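Starch synthase I (Hordeum vulgare, PDB 4HLN) belongs to the plant starch synthases, two-domain glycosyltransferases of the GT-B fold in which two Rossmann-like halves face each other. Local coordinates at residues L242-C247 against L316-E321; V276-A281 against P320-A325; W367-A372 against S522-C527; F472-S477 against G484-T489. All blocks are in the same frame, centred on the assembly; numbering follows the deposited sequence.

Interaction 1. Residues L242-C247 against L316-E321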
loop_
_atom_site.group_PDB
_atom_site.type_symbol
_atom_site.label_atom_id
_atom_site.label_comp_id
_atom_site.label_asym_id
_atom_site.label_seq_id
_atom_site.Cartn_x
_atom_site.Cartn_y
_atom_site.Cartn_z
ATOM N N LEU A 242 3.822 21.984 -3.936
ATOM C CA LEU A 242 2.783 21.012 -4.212
ATOM C C LEU A 242 1.643 21.204 -3.233
ATOM O O LEU A 242 0.477 21.203 -3.617
ATOM C CB LEU A 242 3.325 19.590 -4.073
ATOM C CG LEU A 242 2.209 18.561 -4.221
ATOM C CD1 LEU A 242 1.460 18.768 -5.552
ATOM C CD2 LEU A 242 2.716 17.151 -4.105
ATOM N N CYS A 243 1.992 21.378 -1.962
ATOM C CA CYS A 243 1.002 21.396 -0.903
ATOM C C CYS A 243 0.168 22.671 -0.902
ATOM O O CYS A 243 -1.049 22.607 -0.796
ATOM C CB CYS A 243 1.670 21.159 0.451
ATOM S SG CYS A 243 2.128 19.416 0.746
ATOM N N TYR A 244 0.814 23.825 -1.038
ATOM C CA TYR A 244 0.083 25.079 -1.185
ATOM C C TYR A 244 -0.886 25.037 -2.382
ATOM O O TYR A 244 -2.045 25.452 -2.283
ATOM C CB TYR A 244 1.049 26.260 -1.336
ATOM C CG TYR A 244 1.562 26.810 -0.027
ATOM C CD1 TYR A 244 0.794 27.705 0.718
ATOM C CD2 TYR A 244 2.822 26.443 0.467
ATOM C CE1 TYR A 244 1.248 28.218 1.911
ATOM C CE2 TYR A 244 3.293 26.946 1.671
ATOM C CZ TYR A 244 2.498 27.830 2.390
ATOM O OH TYR A 244 2.930 28.342 3.583
ATOM N N ALA A 245 -0.389 24.531 -3.504
ATOM C CA ALA A 245 -1.160 24.446 -4.724
ATOM C C ALA A 245 -2.400 23.601 -4.498
ATOM O O ALA A 245 -3.493 23.948 -4.924
ATOM C CB ALA A 245 -0.305 23.839 -5.838
ATOM N N ALA A 246 -2.231 22.481 -3.820
ATOM C CA ALA A 246 -3.332 21.554 -3.670
ATOM C C ALA A 246 -4.454 22.154 -2.813
ATOM O O ALA A 246 -5.626 21.784 -2.951
ATOM C CB ALA A 246 -2.837 20.218 -3.103
ATOM N N CYS A 247 -4.096 23.088 -1.938
ATOM C CA CYS A 247 -5.085 23.782 -1.118
ATOM C C CYS A 247 -5.889 24.793 -1.936
ATOM O O CYS A 247 -7.057 25.039 -1.667
ATOM C CB CYS A 247 -4.411 24.453 0.075
ATOM S SG CYS A 247 -3.851 23.260 1.308
ATOM N N LEU A 316 8.988 27.773 5.142
ATOM C CA LEU A 316 7.698 27.157 4.819
ATOM C C LEU A 316 6.538 28.154 4.777
ATOM O O LEU A 316 5.442 27.801 4.377
ATOM C CB LEU A 316 7.367 26.013 5.787
ATOM C CG LEU A 316 8.479 24.973 5.998
ATOM C CD1 LEU A 316 8.078 23.932 7.032
ATOM C CD2 LEU A 316 8.898 24.297 4.688
ATOM N N GLY A 317 6.778 29.395 5.186
ATOM C CA GLY A 317 5.736 30.404 5.148
ATOM C C GLY A 317 4.531 30.195 6.062
ATOM O O GLY A 317 3.494 30.812 5.857
ATOM N N LEU A 318 4.654 29.317 7.052
ATOM C CA LEU A 318 3.650 29.174 8.104
ATOM C C LEU A 318 3.930 30.132 9.247
ATOM O O LEU A 318 5.042 30.631 9.387
ATOM C CB LEU A 318 3.690 27.767 8.674
ATOM C CG LEU A 318 3.355 26.615 7.744
ATOM C CD1 LEU A 318 3.843 25.332 8.381
ATOM C CD2 LEU A 318 1.860 26.562 7.477
ATOM N N PRO A 319 2.930 30.378 10.096
ATOM C CA PRO A 319 3.192 31.245 11.256
ATOM C C PRO A 319 4.073 30.568 12.313
ATOM O O PRO A 319 4.185 29.356 12.354
ATOM C CB PRO A 319 1.788 31.531 11.810
ATOM C CG PRO A 319 0.850 31.244 10.648
ATOM C CD PRO A 319 1.495 30.100 9.917
ATOM N N PRO A 320 4.700 31.360 13.177
ATOM C CA PRO A 320 5.628 30.843 14.187
ATOM C C PRO A 320 5.041 29.858 15.204
ATOM O O PRO A 320 5.779 28.986 15.653
ATOM C CB PRO A 320 6.091 32.119 14.893
ATOM C CG PRO A 320 5.965 33.182 13.828
ATOM C CD PRO A 320 4.680 32.833 13.160
ATOM N N GLU A 321 3.767 29.998 15.562
ATOM C CA GLU A 321 3.144 29.171 16.603
ATOM C C GLU A 321 3.035 27.742 16.147
ATOM O O GLU A 321 2.904 26.819 16.964
ATOM C CB GLU A 321 1.729 29.664 16.938
ATOM C CG GLU A 321 1.590 31.172 16.972
ATOM C CD GLU A 321 1.360 31.755 15.592
ATOM O OE1 GLU A 321 0.378 31.341 14.935
ATOM O OE2 GLU A 321 2.162 32.618 15.164
#
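A single side-chain-to-backbone hydrogen bond carries this contact: Tyr244, on helix 235-252 of the N-terminal domain, holds the loop that follows strand 307-309 by the carbonyl of Leu316. Tyr244 OH gives its proton to Leu316 O at 2.7 Å. The acceptor sits at the hydroxyl end of the ring, in the ring plane, and the hydroxyl in turn lies in the carbonyl plane of Leu316, with a C=O...donor angle of 151°. Tyrosine suits the place because its long, rigid ring bridges backbones whose nearest CA atoms, those of Tyr244 and Leu316, are 9.9 Å apart. With CG anti to the carbonyl carbon (chi1 -84°), the ring leaves the helix toward the loop.

Gly317 turns the chain just past the acceptor with a positive phi of 65°, which a residue without a side chain adopts easily. Leu318 then brings CD2 to 4.4 Å from Tyr244 OH. Both Tyr244 and Leu318 also pack on Leu279 of helix 276-284. The hydroxyl of this buried ring is satisfied by the Leu316 carbonyl, and the bond ties a helix flanking the central sheet of the Rossmann-like N-terminal domain to an outlying loop.

Interaction 2. Residues V276-A281 against P320-A325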
loop_
_atom_site.group_PDB
_atom_site.type_symbol
_atom_site.label_atom_id
_atom_site.label_comp_id
_atom_site.label_asym_id
_atom_site.label_seq_id
_atom_site.Cartn_x
_atom_site.Cartn_y
_atom_site.Cartn_z
ATOM N N VAL A 276 -0.203 19.582 3.676
ATOM C CA VAL A 276 -1.558 19.997 3.351
ATOM C C VAL A 276 -2.460 20.147 4.594
ATOM O O VAL A 276 -3.077 21.188 4.790
ATOM C CB VAL A 276 -2.185 19.022 2.332
ATOM C CG1 VAL A 276 -3.696 19.161 2.301
ATOM C CG2 VAL A 276 -1.570 19.242 0.962
ATOM N N PRO A 277 -2.538 19.100 5.434
ATOM C CA PRO A 277 -3.368 19.172 6.639
ATOM C C PRO A 277 -2.886 20.236 7.598
ATOM O O PRO A 277 -3.670 20.745 8.412
ATOM C CB PRO A 277 -3.204 17.795 7.279
ATOM C CG PRO A 277 -2.053 17.166 6.595
ATOM C CD PRO A 277 -1.917 17.776 5.260
ATOM N N VAL A 278 -1.609 20.585 7.509
ATOM C CA VAL A 278 -1.100 21.665 8.355
ATOM C C VAL A 278 -1.618 22.997 7.822
ATOM O O VAL A 278 -2.106 23.826 8.571
ATOM C CB VAL A 278 0.451 21.674 8.438
ATOM C CG1 VAL A 278 0.928 22.670 9.490
ATOM C CG2 VAL A 278 0.975 20.287 8.753
ATOM N N LEU A 279 -1.520 23.184 6.512
ATOM C CA LEU A 279 -2.039 24.373 5.860
ATOM C C LEU A 279 -3.507 24.585 6.197
ATOM O O LEU A 279 -3.908 25.684 6.612
ATOM C CB LEU A 279 -1.840 24.282 4.345
ATOM C CG LEU A 279 -0.363 24.399 3.964
ATOM C CD1 LEU A 279 -0.133 24.267 2.456
ATOM C CD2 LEU A 279 0.232 25.711 4.528
ATOM N N LEU A 280 -4.312 23.542 6.022
ATOM C CA LEU A 280 -5.732 23.662 6.326
ATOM C C LEU A 280 -5.912 24.250 7.720
ATOM O O LEU A 280 -6.657 25.209 7.919
ATOM C CB LEU A 280 -6.411 22.305 6.251
ATOM C CG LEU A 280 -6.411 21.686 4.861
ATOM C CD1 LEU A 280 -7.050 20.318 4.901
ATOM C CD2 LEU A 280 -7.122 22.593 3.883
ATOM N N ALA A 281 -5.190 23.678 8.676
ATOM C CA ALA A 281 -5.314 24.061 10.072
ATOM C C ALA A 281 -4.708 25.434 10.410
ATOM O O ALA A 281 -5.195 26.142 11.295
ATOM C CB ALA A 281 -4.715 22.982 10.943
ATOM N N PRO A 320 4.700 31.360 13.177
ATOM C CA PRO A 320 5.628 30.843 14.187
ATOM C C PRO A 320 5.041 29.858 15.204
ATOM O O PRO A 320 5.779 28.986 15.653
ATOM C CB PRO A 320 6.091 32.119 14.893
ATOM C CG PRO A 320 5.965 33.182 13.828
ATOM C CD PRO A 320 4.680 32.833 13.160
ATOM N N GLU A 321 3.767 29.998 15.562
ATOM C CA GLU A 321 3.144 29.171 16.603
ATOM C C GLU A 321 3.035 27.742 16.147
ATOM O O GLU A 321 2.904 26.819 16.964
ATOM C CB GLU A 321 1.729 29.664 16.938
ATOM C CG GLU A 321 1.590 31.172 16.972
ATOM C CD GLU A 321 1.360 31.755 15.592
ATOM O OE1 GLU A 321 0.378 31.341 14.935
ATOM O OE2 GLU A 321 2.162 32.618 15.164
ATOM N N TRP A 322 3.083 27.571 14.831
ATOM C CA TRP A 322 2.909 26.257 14.224
ATOM C C TRP A 322 4.157 25.400 14.215
ATOM O O TRP A 322 4.082 24.211 13.923
ATOM C CB TRP A 322 2.299 26.367 12.826
ATOM C CG TRP A 322 0.868 26.645 12.956
ATOM C CD1 TRP A 322 0.264 27.861 12.887
ATOM C CD2 TRP A 322 -0.159 25.696 13.263
ATOM N NE1 TRP A 322 -1.087 27.725 13.096
ATOM C CE2 TRP A 322 -1.375 26.407 13.332
ATOM C CE3 TRP A 322 -0.175 24.310 13.462
ATOM C CZ2 TRP A 322 -2.596 25.784 13.605
ATOM C CZ3 TRP A 322 -1.392 23.687 13.726
ATOM C CH2 TRP A 322 -2.587 24.425 13.790
ATOM N N TYR A 323 5.287 26.004 14.558
ATOM C CA TYR A 323 6.534 25.269 14.661
ATOM C C TYR A 323 6.352 23.957 15.424
ATOM O O TYR A 323 6.809 22.918 14.970
ATOM C CB TYR A 323 7.631 26.132 15.289
ATOM C CG TYR A 323 8.925 25.391 15.480
ATOM C CD1 TYR A 323 9.576 24.814 14.400
ATOM C CD2 TYR A 323 9.500 25.258 16.743
ATOM C CE1 TYR A 323 10.772 24.111 14.567
ATOM C CE2 TYR A 323 10.695 24.568 16.921
ATOM C CZ TYR A 323 11.325 23.996 15.824
ATOM O OH TYR A 323 12.500 23.300 15.982
ATOM N N GLY A 324 5.654 23.980 16.553
ATOM C CA GLY A 324 5.473 22.756 17.331
ATOM C C GLY A 324 4.913 21.547 16.577
ATOM O O GLY A 324 5.152 20.393 16.940
ATOM N N ALA A 325 4.139 21.799 15.531
ATOM C CA ALA A 325 3.506 20.714 14.803
ATOM C C ALA A 325 4.532 19.998 13.941
ATOM O O ALA A 325 4.439 18.791 13.715
ATOM C CB ALA A 325 2.400 21.250 13.936
#
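Trp322 meets Ala281 and Val278 through the six-membered part of its indole, and the whole contact is van der Waals in character. The tight part is at Ala281. Its methyl CB lies 3.8 Å from Trp322 CH2, and its carbonyl oxygen O stands 3.5 Å from the adjoining ring atom CZ2, so methyl and carbonyl both approach the far corner of the indole at a slant, from the same side of its plane. Alanine fits here because a small methyl lets the broad ring come close to the helix backbone. One turn earlier, Val278 makes a looser touch, with CG1 at 4.4 Å from Trp322 CE3; its branched side chain reaches the same side of the ring at a slant and touches it only lightly. With CG set beside the backbone N (chi1 -76°), the indole of Trp322 is carried across to helix 276-284. Ala325 also points its CB that way but stays 4.9 Å from Val278 CG1.

The opposite character belongs to Pro320, Glu321 and Gly324, which are exposed and make no approach to helix 276-284. Pro320 suits the start of the short 3-10 turn, where Tyr323 N bonds back to Pro320 O at 3.2 Å, and Glu321 keeps its charge at the surface. Trp322 itself remains partly exposed.

On its far flanks the contact is closed in by other elements: Trp322 also touches Tyr313 in the loop, Leu279 packs on helix 235-252, Pro277 and Val278 lean on helix 347-354, and Val276 and Leu280 face strand 264-269.

Interaction 3. Residues W367-A372 against S522-C527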
loop_
_atom_site.group_PDB
_atom_site.type_symbol
_atom_site.label_atom_id
_atom_site.label_comp_id
_atom_site.label_asym_id
_atom_site.label_seq_id
_atom_site.Cartn_x
_atom_site.Cartn_y
_atom_site.Cartn_z
ATOM N N TRP A 367 4.552 -3.645 17.080
ATOM C CA TRP A 367 5.251 -2.466 17.581
ATOM C C TRP A 367 6.715 -2.466 17.125
ATOM O O TRP A 367 7.248 -1.462 16.638
ATOM C CB TRP A 367 5.185 -2.416 19.112
ATOM C CG TRP A 367 5.920 -1.237 19.697
ATOM C CD1 TRP A 367 7.270 -1.145 19.957
ATOM C CD2 TRP A 367 5.354 0.026 20.079
ATOM N NE1 TRP A 367 7.569 0.095 20.481
ATOM C CE2 TRP A 367 6.413 0.832 20.566
ATOM C CE3 TRP A 367 4.057 0.554 20.057
ATOM C CZ2 TRP A 367 6.211 2.132 21.030
ATOM C CZ3 TRP A 367 3.857 1.848 20.519
ATOM C CH2 TRP A 367 4.929 2.622 20.999
ATOM N N GLU A 368 7.348 -3.619 17.287
ATOM C CA GLU A 368 8.762 -3.801 17.016
ATOM C C GLU A 368 9.097 -3.506 15.561
ATOM O O GLU A 368 10.097 -2.849 15.267
ATOM C CB GLU A 368 9.177 -5.235 17.380
ATOM C CG GLU A 368 8.969 -5.620 18.865
ATOM C CD GLU A 368 7.502 -5.590 19.353
ATOM O OE1 GLU A 368 6.561 -5.761 18.539
ATOM O OE2 GLU A 368 7.292 -5.399 20.575
ATOM N N VAL A 369 8.267 -4.004 14.651
ATOM C CA VAL A 369 8.501 -3.790 13.228
ATOM C C VAL A 369 8.348 -2.307 12.896
ATOM O O VAL A 369 9.209 -1.709 12.241
ATOM C CB VAL A 369 7.552 -4.643 12.357
ATOM C CG1 VAL A 369 7.651 -4.243 10.897
ATOM C CG2 VAL A 369 7.879 -6.114 12.517
ATOM N N THR A 370 7.256 -1.715 13.367
ATOM C CA THR A 370 7.011 -0.300 13.149
ATOM C C THR A 370 8.166 0.555 13.687
ATOM O O THR A 370 8.611 1.501 13.030
ATOM C CB THR A 370 5.699 0.137 13.786
ATOM O OG1 THR A 370 4.614 -0.569 13.170
ATOM C CG2 THR A 370 5.499 1.620 13.587
ATOM N N THR A 371 8.660 0.208 14.871
ATOM C CA THR A 371 9.769 0.941 15.486
ATOM C C THR A 371 11.054 0.839 14.676
ATOM O O THR A 371 11.840 1.780 14.588
ATOM C CB THR A 371 10.057 0.427 16.881
ATOM O OG1 THR A 371 9.078 0.955 17.784
ATOM C CG2 THR A 371 11.443 0.868 17.320
ATOM N N ALA A 372 11.257 -0.318 14.074
ATOM C CA ALA A 372 12.417 -0.550 13.244
ATOM C C ALA A 372 12.308 0.192 11.914
ATOM O O ALA A 372 13.329 0.567 11.324
ATOM C CB ALA A 372 12.560 -2.035 12.997
ATOM N N SER A 522 7.062 -10.892 3.554
ATOM C CA SER A 522 7.380 -9.486 3.319
ATOM C C SER A 522 7.580 -8.740 4.622
ATOM O O SER A 522 6.875 -8.995 5.598
ATOM C CB SER A 522 6.259 -8.815 2.532
ATOM O OG SER A 522 6.220 -9.261 1.189
ATOM N N ARG A 523 8.529 -7.803 4.616
ATOM C CA ARG A 523 8.940 -7.063 5.811
ATOM C C ARG A 523 8.017 -5.924 6.204
ATOM O O ARG A 523 7.861 -5.622 7.381
ATOM C CB ARG A 523 10.320 -6.461 5.600
ATOM C CG ARG A 523 11.323 -7.440 5.146
ATOM C CD ARG A 523 12.704 -6.849 5.181
ATOM N NE ARG A 523 13.661 -7.942 5.163
ATOM C CZ ARG A 523 14.099 -8.537 6.261
ATOM N NH1 ARG A 523 13.678 -8.109 7.451
ATOM N NH2 ARG A 523 14.960 -9.539 6.167
ATOM N N PHE A 524 7.435 -5.271 5.212
ATOM C CA PHE A 524 6.670 -4.064 5.457
ATOM C C PHE A 524 5.937 -3.699 4.170
ATOM O O PHE A 524 6.326 -2.778 3.460
ATOM C CB PHE A 524 7.625 -2.949 5.881
ATOM C CG PHE A 524 7.019 -1.962 6.836
ATOM C CD1 PHE A 524 7.116 -0.593 6.596
ATOM C CD2 PHE A 524 6.344 -2.400 7.966
ATOM C CE1 PHE A 524 6.557 0.311 7.465
ATOM C CE2 PHE A 524 5.785 -1.500 8.837
ATOM C CZ PHE A 524 5.889 -0.142 8.590
ATOM N N GLU A 525 4.883 -4.442 3.863
ATOM C CA GLU A 525 4.263 -4.352 2.544
ATOM C C GLU A 525 3.004 -3.494 2.521
ATOM O O GLU A 525 1.979 -3.871 3.085
ATOM C CB GLU A 525 3.962 -5.749 1.985
ATOM C CG GLU A 525 3.496 -5.728 0.540
ATOM C CD GLU A 525 4.575 -5.265 -0.434
ATOM O OE1 GLU A 525 4.385 -4.210 -1.093
ATOM O OE2 GLU A 525 5.605 -5.970 -0.546
ATOM N N PRO A 526 3.080 -2.338 1.847
ATOM C CA PRO A 526 1.937 -1.438 1.707
ATOM C C PRO A 526 1.023 -1.934 0.588
ATOM O O PRO A 526 -0.153 -1.585 0.536
ATOM C CB PRO A 526 2.597 -0.119 1.310
ATOM C CG PRO A 526 3.763 -0.536 0.505
ATOM C CD PRO A 526 4.244 -1.857 1.083
ATOM N N CYS A 527 1.572 -2.762 -0.292
ATOM C CA CYS A 527 0.829 -3.265 -1.427
ATOM C C CYS A 527 0.884 -4.789 -1.463
ATOM O O CYS A 527 1.527 -5.391 -2.344
ATOM C CB CYS A 527 1.391 -2.670 -2.719
ATOM S SG CYS A 527 0.501 -3.165 -4.212
#
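The ring of Phe524 is the flat group here, and Val369 comes to it at a slant through one methyl. Val369 CG1 lies 3.7 Å from Phe524 CD2. The distance from Val369 CG1 to Phe524 CE2 is 3.9 Å, so the methyl sits obliquely near the CD2-CE2 bond. The same methyl CG1 of Val369 stands 3.8 Å from the carbonyl oxygen O of Arg523. CG1 takes this role because it is anti to the backbone N (chi1 171°). The two side chains overlap alongside, each reaching past the other toward the opposite backbone, a shallow apolar overlap to which valine's compact branching and phenylalanine's broad ring are well suited.

The polar groups of the loop are held by other partners. Glu525 OE1 accepts the backbone N of Cys527 at 3.3 Å with its anti lone pair, while its OE2 forms a salt bridge with Lys453 and also accepts a hydrogen bond from Gln452, which fixes the orientation of the carboxylate. Arg523 pairs with Asp456 and makes a cation-pi contact with Tyr451.

The contact bridges the two halves of the GT-B fold. Segment 367-372 begins a helix after strand 357-360 of the mixed N-terminal sheet and packs on helix 376-384; segment 522-527 links strand 517-520 of the parallel C-terminal sheet to helix 529-536, and its Cys527 is joined by a disulfide to Cys147, just before helix 150-156.

Interaction 4. Residues F472-S477 against G484-T489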
loop_
_atom_site.group_PDB
_atom_site.type_symbol
_atom_site.label_atom_id
_atom_site.label_comp_id
_atom_site.label_asym_id
_atom_site.label_seq_id
_atom_site.Cartn_x
_atom_site.Cartn_y
_atom_site.Cartn_z
ATOM N N PHE A 472 8.213 -27.324 -2.745
ATOM C CA PHE A 472 8.309 -25.886 -2.624
ATOM C C PHE A 472 8.795 -25.291 -3.928
ATOM O O PHE A 472 9.895 -25.574 -4.384
ATOM C CB PHE A 472 9.271 -25.509 -1.501
ATOM C CG PHE A 472 9.438 -24.039 -1.342
ATOM C CD1 PHE A 472 8.692 -23.340 -0.409
ATOM C CD2 PHE A 472 10.321 -23.339 -2.144
ATOM C CE1 PHE A 472 8.834 -21.966 -0.269
ATOM C CE2 PHE A 472 10.465 -21.965 -2.007
ATOM C CZ PHE A 472 9.719 -21.282 -1.068
ATOM N N VAL A 473 7.971 -24.459 -4.537
ATOM C CA VAL A 473 8.391 -23.799 -5.754
ATOM C C VAL A 473 8.386 -22.302 -5.533
ATOM O O VAL A 473 7.431 -21.737 -4.995
ATOM C CB VAL A 473 7.478 -24.141 -6.943
ATOM C CG1 VAL A 473 6.001 -23.940 -6.572
ATOM C CG2 VAL A 473 7.856 -23.293 -8.152
ATOM N N MET A 474 9.465 -21.651 -5.925
ATOM C CA MET A 474 9.438 -20.211 -5.909
ATOM C C MET A 474 9.766 -19.710 -7.302
ATOM O O MET A 474 10.591 -20.284 -8.003
ATOM C CB MET A 474 10.359 -19.637 -4.826
ATOM C CG MET A 474 11.828 -19.894 -5.034
ATOM S SD MET A 474 12.795 -19.478 -3.566
ATOM C CE MET A 474 12.538 -17.712 -3.436
ATOM N N LEU A 475 9.060 -18.667 -7.707
ATOM C CA LEU A 475 9.270 -18.037 -8.989
ATOM C C LEU A 475 9.614 -16.592 -8.719
ATOM O O LEU A 475 8.913 -15.906 -7.966
ATOM C CB LEU A 475 7.986 -18.111 -9.829
ATOM C CG LEU A 475 7.767 -16.972 -10.832
ATOM C CD1 LEU A 475 8.580 -17.204 -12.076
ATOM C CD2 LEU A 475 6.308 -16.816 -11.196
ATOM N N GLY A 476 10.690 -16.125 -9.329
ATOM C CA GLY A 476 11.035 -14.723 -9.231
ATOM C C GLY A 476 12.395 -14.443 -9.819
ATOM O O GLY A 476 13.115 -15.367 -10.214
ATOM N N SER A 477 12.755 -13.164 -9.857
ATOM C CA SER A 477 14.000 -12.750 -10.472
ATOM C C SER A 477 14.436 -11.373 -9.999
ATOM O O SER A 477 13.608 -10.528 -9.646
ATOM C CB SER A 477 13.833 -12.731 -11.991
ATOM O OG SER A 477 15.039 -12.370 -12.633
ATOM N N GLY A 484 21.425 -17.784 -8.260
ATOM C CA GLY A 484 22.405 -18.854 -8.264
ATOM C C GLY A 484 22.096 -19.832 -7.154
ATOM O O GLY A 484 22.301 -21.047 -7.284
ATOM N N TRP A 485 21.584 -19.290 -6.055
ATOM C CA TRP A 485 21.289 -20.093 -4.882
ATOM C C TRP A 485 20.060 -20.957 -5.121
ATOM O O TRP A 485 19.992 -22.106 -4.687
ATOM C CB TRP A 485 21.082 -19.204 -3.662
ATOM C CG TRP A 485 20.552 -19.971 -2.516
ATOM C CD1 TRP A 485 21.275 -20.633 -1.577
ATOM C CD2 TRP A 485 19.175 -20.185 -2.192
ATOM N NE1 TRP A 485 20.436 -21.240 -0.673
ATOM C CE2 TRP A 485 19.140 -20.980 -1.028
ATOM C CE3 TRP A 485 17.970 -19.775 -2.767
ATOM C CZ2 TRP A 485 17.946 -21.376 -0.425
ATOM C CZ3 TRP A 485 16.780 -20.168 -2.164
ATOM C CH2 TRP A 485 16.779 -20.963 -1.008
ATOM N N MET A 486 19.081 -20.397 -5.817
ATOM C CA MET A 486 17.931 -21.188 -6.230
ATOM C C MET A 486 18.384 -22.443 -6.975
ATOM O O MET A 486 17.915 -23.549 -6.685
ATOM C CB MET A 486 16.980 -20.351 -7.089
ATOM C CG MET A 486 16.252 -19.270 -6.305
ATOM S SD MET A 486 15.319 -18.112 -7.319
ATOM C CE MET A 486 14.042 -19.170 -8.003
ATOM N N ARG A 487 19.309 -22.275 -7.918
ATOM C CA ARG A 487 19.785 -23.406 -8.720
ATOM C C ARG A 487 20.447 -24.512 -7.890
ATOM O O ARG A 487 20.161 -25.694 -8.081
ATOM C CB ARG A 487 20.707 -22.932 -9.846
ATOM C CG ARG A 487 20.035 -21.962 -10.816
ATOM C CD ARG A 487 20.973 -21.531 -11.943
ATOM N NE ARG A 487 21.898 -20.478 -11.524
ATOM C CZ ARG A 487 21.705 -19.180 -11.747
ATOM N NH1 ARG A 487 20.616 -18.770 -12.392
ATOM N NH2 ARG A 487 22.599 -18.289 -11.327
ATOM N N SER A 488 21.316 -24.134 -6.964
ATOM C CA SER A 488 22.036 -25.125 -6.167
ATOM C C SER A 488 21.113 -25.851 -5.199
ATOM O O SER A 488 21.284 -27.042 -4.925
ATOM C CB SER A 488 23.197 -24.471 -5.407
ATOM O OG SER A 488 22.960 -23.085 -5.202
ATOM N N THR A 489 20.133 -25.122 -4.681
ATOM C CA THR A 489 19.186 -25.671 -3.720
ATOM C C THR A 489 18.332 -26.744 -4.374
ATOM O O THR A 489 18.079 -27.803 -3.794
ATOM C CB THR A 489 18.246 -24.573 -3.208
ATOM O OG1 THR A 489 19.022 -23.474 -2.711
ATOM C CG2 THR A 489 17.331 -25.113 -2.114
#
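Trp485 O, on helix 480-492, is gripped twice by Thr489, while the indole of Trp485 reaches the strand. The backbone N of Thr489 bonds to Trp485 O at 3.0 Å as part of the helix, and the hydroxyl OG1 of Thr489 adds a second bond to Trp485 O at 2.6 Å. The two donors come from opposite faces of the carbonyl plane, the hydroxyl lying 38° out of it. Threonine OG1 also sits over the centre of one face of the Trp485 ring, so a polar side chain in a buried place is satisfied by its own helix.

Across the contact, Met474 SD lies at the edge of that indole, near its plane, 4.3 Å from Trp485 CZ3. The same sulfur sits at the edge of the Phe472 ring, in plane. This is the packing of a beta-alpha-beta unit, in which helix 480-492 connects parallel strands 471-476 and 497-501. The axes of residues 472-476 and 484-489 pass 11.0 Å apart at 157°, nearly antiparallel.

Two methionines fill that gap. Met486 CE meets Met474 CG at 3.8 Å and the carbonyl oxygen O of Met474 at 3.6 Å. Met474, with CG between its backbone N and carbonyl carbon (chi1 66°), points to the helix, and Met486, bent at chi3, brings its methyl CE aslant across the Met474 chain; unbranched thioethers adapt readily to such crossings. Met486 continues onto Val501, and Trp485 onto Lys459 and Ile462 of helix 455-466.

Overall arrangement
Interactions 1 and 2 form one neighbourhood, their centres 8 Å apart: they share Pro320 and Glu321, and Leu279 packs against both Leu318 and the backbone of Tyr244. They fix the same outlying loop to two adjacent helices, the first by a hydrogen bond at a partly buried site, the second by van der Waals contact of an indole with a methyl, a carbonyl and a valine. Interaction 4 lies in the buried core of the other domain, between a strand and the helix that follows it, about 50 Å away between centres. Interaction 3, 12 Å from the chain's centre, joins the domains by a small apolar touch amid charged groups; interaction 4 is nested within the chain loop it closes.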